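Local coordinates for VgrG protein (Vibrio cholerae, PDB 4DTH) that probably cross-links host G-actin through its actin cross-linking toxin domain, which holds ATP and magnesium ions, at residues S197-Q202 / A274-P279. Numbering follows the deposited sequence.
Sequences SAPWYQ and AWEILP
The indole of Trp-200 carries one hydrogen bond across this contact: its NE1 donates to the backbone O of Ile-277 at 2.8 Å. The N-H...O angle is 149°, and although the donor lies in the carbonyl plane, the acceptor sits somewhat out of the indole plane. This bond satisfies the buried ring nitrogen and helps to set the rotation of the indole against strand 277-279. Trp-275 O approaches the same rim, 3.2 Å from Trp-200 CD1.

The two tryptophans form a T-shaped pair. Trp-275 presents its CE3-CZ3 edge to the face of the Trp-200 five-membered ring, with planes at 76° and CE3 3.6 Å from Trp-200 CD1. The other face of Trp-200 is packed from within its own loop by the CB atoms of Ala-198 and Tyr-201; a chi1 of 55°, which sets CG between the backbone N and carbonyl carbon, folds the indole back over this type I turn.

Apolar contacts extend the interface further. Pro-279 CG meets Trp-200 CZ2 obliquely at 3.8 Å, and Ile-277 CD1 touches Ala-198 CB at 3.8 Å. At the exposed rim, the extended Glu-276 side chain crosses Pro-199, bringing Glu-276 OE2 to 3.5 Å from Pro-199 CG.

Lys-237 of helix 221-245 touches both indoles, while Ile-277 also packs on Phe-350 and Phe-352. Leu-278 is hydrogen-bonded through the backbone to Glu-351, a magnesium ligand. The contact thus joins a type I beta turn linking two helices to strand 277-279, which pairs antiparallel with strand 343-352 of the actin cross-linking domain; Pro-279's side chain lies about 10 Å from bound ATP.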
loop_
_atom_site.group_PDB
_atom_site.type_symbol
_atom_site.label_atom_id
_atom_site.label_comp_id
_atom_site.label_asym_id
_atom_site.label_seq_id
_atom_site.Cartn_x
_atom_site.Cartn_y
_atom_site.Cartn_z
ATOM N N SER A 197 13.749 -11.123 -2.758
ATOM C CA SER A 197 14.862 -10.671 -1.920
ATOM C C SER A 197 14.381 -10.143 -0.559
ATOM O O SER A 197 15.222 -9.844 0.295
ATOM C CB SER A 197 15.720 -9.641 -2.651
ATOM O OG SER A 197 15.106 -8.361 -2.651
ATOM N N ALA A 198 13.041 -10.049 -0.337
ATOM C CA ALA A 198 12.482 -9.601 0.949
ATOM C C ALA A 198 13.100 -10.468 2.061
ATOM O O ALA A 198 13.219 -11.684 1.875
ATOM C CB ALA A 198 10.967 -9.741 0.954
ATOM N N PRO A 199 13.598 -9.858 3.161
ATOM C CA PRO A 199 14.282 -10.661 4.203
ATOM C C PRO A 199 13.433 -11.772 4.807
ATOM O O PRO A 199 13.963 -12.826 5.164
ATOM C CB PRO A 199 14.677 -9.626 5.259
ATOM C CG PRO A 199 14.632 -8.319 4.571
ATOM C CD PRO A 199 13.586 -8.422 3.505
ATOM N N TRP A 200 12.110 -11.544 4.891
ATOM C CA TRP A 200 11.174 -12.522 5.444
ATOM C C TRP A 200 10.940 -13.722 4.539
ATOM O O TRP A 200 10.483 -14.751 5.028
ATOM C CB TRP A 200 9.842 -11.856 5.816
ATOM C CG TRP A 200 9.178 -11.109 4.696
ATOM C CD1 TRP A 200 9.224 -9.766 4.468
ATOM C CD2 TRP A 200 8.351 -11.666 3.663
ATOM N NE1 TRP A 200 8.483 -9.448 3.353
ATOM C CE2 TRP A 200 7.943 -10.597 2.833
ATOM C CE3 TRP A 200 7.915 -12.968 3.354
ATOM C CZ2 TRP A 200 7.128 -10.791 1.708
ATOM C CZ3 TRP A 200 7.111 -13.158 2.240
ATOM C CH2 TRP A 200 6.729 -12.081 1.428
ATOM N N TYR A 201 11.190 -13.585 3.222
ATOM C CA TYR A 201 10.964 -14.694 2.298
ATOM C C TYR A 201 12.076 -15.725 2.380
ATOM O O TYR A 201 13.243 -15.397 2.149
ATOM C CB TYR A 201 10.754 -14.218 0.852
ATOM C CG TYR A 201 10.487 -15.357 -0.109
ATOM C CD1 TYR A 201 9.327 -16.126 -0.011
ATOM C CD2 TYR A 201 11.401 -15.682 -1.105
ATOM C CE1 TYR A 201 9.080 -17.178 -0.893
ATOM C CE2 TYR A 201 11.156 -16.720 -2.003
ATOM C CZ TYR A 201 9.995 -17.467 -1.891
ATOM O OH TYR A 201 9.774 -18.506 -2.758
ATOM N N GLN A 202 11.707 -16.971 2.697
ATOM C CA GLN A 202 12.667 -18.067 2.852
ATOM C C GLN A 202 12.597 -19.025 1.681
ATOM O O GLN A 202 11.824 -19.987 1.690
ATOM C CB GLN A 202 12.467 -18.774 4.199
ATOM C CG GLN A 202 12.523 -17.807 5.376
ATOM C CD GLN A 202 12.523 -18.534 6.691
ATOM O OE1 GLN A 202 13.332 -19.432 6.922
ATOM N NE2 GLN A 202 11.645 -18.131 7.597
ATOM N N ALA A 274 8.999 -3.079 9.671
ATOM C CA ALA A 274 9.776 -4.290 9.926
ATOM C C ALA A 274 9.658 -5.330 8.803
ATOM O O ALA A 274 10.593 -6.100 8.610
ATOM C CB ALA A 274 9.397 -4.896 11.262
ATOM N N TRP A 275 8.536 -5.346 8.043
ATOM C CA TRP A 275 8.388 -6.249 6.898
ATOM C C TRP A 275 9.337 -5.824 5.759
ATOM O O TRP A 275 9.808 -6.687 5.016
ATOM C CB TRP A 275 6.948 -6.234 6.357
ATOM C CG TRP A 275 5.980 -7.028 7.176
ATOM C CD1 TRP A 275 5.204 -6.571 8.198
ATOM C CD2 TRP A 275 5.643 -8.412 7.002
ATOM N NE1 TRP A 275 4.394 -7.578 8.666
ATOM C CE2 TRP A 275 4.676 -8.732 7.982
ATOM C CE3 TRP A 275 6.108 -9.432 6.149
ATOM C CZ2 TRP A 275 4.158 -10.024 8.133
ATOM C CZ3 TRP A 275 5.573 -10.708 6.280
ATOM C CH2 TRP A 275 4.611 -10.996 7.262
ATOM N N GLU A 276 9.569 -4.488 5.605
ATOM C CA GLU A 276 10.374 -3.814 4.553
ATOM C C GLU A 276 9.614 -3.845 3.221
ATOM O O GLU A 276 9.302 -2.796 2.654
ATOM C CB GLU A 276 11.791 -4.398 4.414
ATOM C CG GLU A 276 12.637 -4.218 5.668
ATOM C CD GLU A 276 14.055 -4.743 5.566
ATOM O OE1 GLU A 276 14.629 -5.079 6.626
ATOM O OE2 GLU A 276 14.591 -4.832 4.437
ATOM N N ILE A 277 9.317 -5.052 2.739
ATOM C CA ILE A 277 8.486 -5.322 1.575
ATOM C C ILE A 277 7.234 -5.930 2.215
ATOM O O ILE A 277 7.237 -7.086 2.659
ATOM C CB ILE A 277 9.179 -6.241 0.534
ATOM C CG1 ILE A 277 10.452 -5.553 -0.017
ATOM C CG2 ILE A 277 8.205 -6.588 -0.600
ATOM C CD1 ILE A 277 11.401 -6.432 -0.871
ATOM N N LEU A 278 6.197 -5.110 2.329
ATOM C CA LEU A 278 4.973 -5.476 3.029
ATOM C C LEU A 278 3.921 -6.159 2.148
ATOM O O LEU A 278 3.395 -5.522 1.237
ATOM C CB LEU A 278 4.373 -4.207 3.684
ATOM C CG LEU A 278 3.039 -4.342 4.425
ATOM C CD1 LEU A 278 3.192 -5.154 5.707
ATOM C CD2 LEU A 278 2.449 -2.959 4.732
ATOM N N PRO A 279 3.552 -7.431 2.432
ATOM C CA PRO A 279 2.454 -8.057 1.671
ATOM C C PRO A 279 1.164 -7.236 1.829
ATOM O O PRO A 279 0.836 -6.802 2.944
ATOM C CB PRO A 279 2.318 -9.434 2.326
ATOM C CG PRO A 279 3.697 -9.698 2.924
ATOM C CD PRO A 279 4.071 -8.346 3.467
#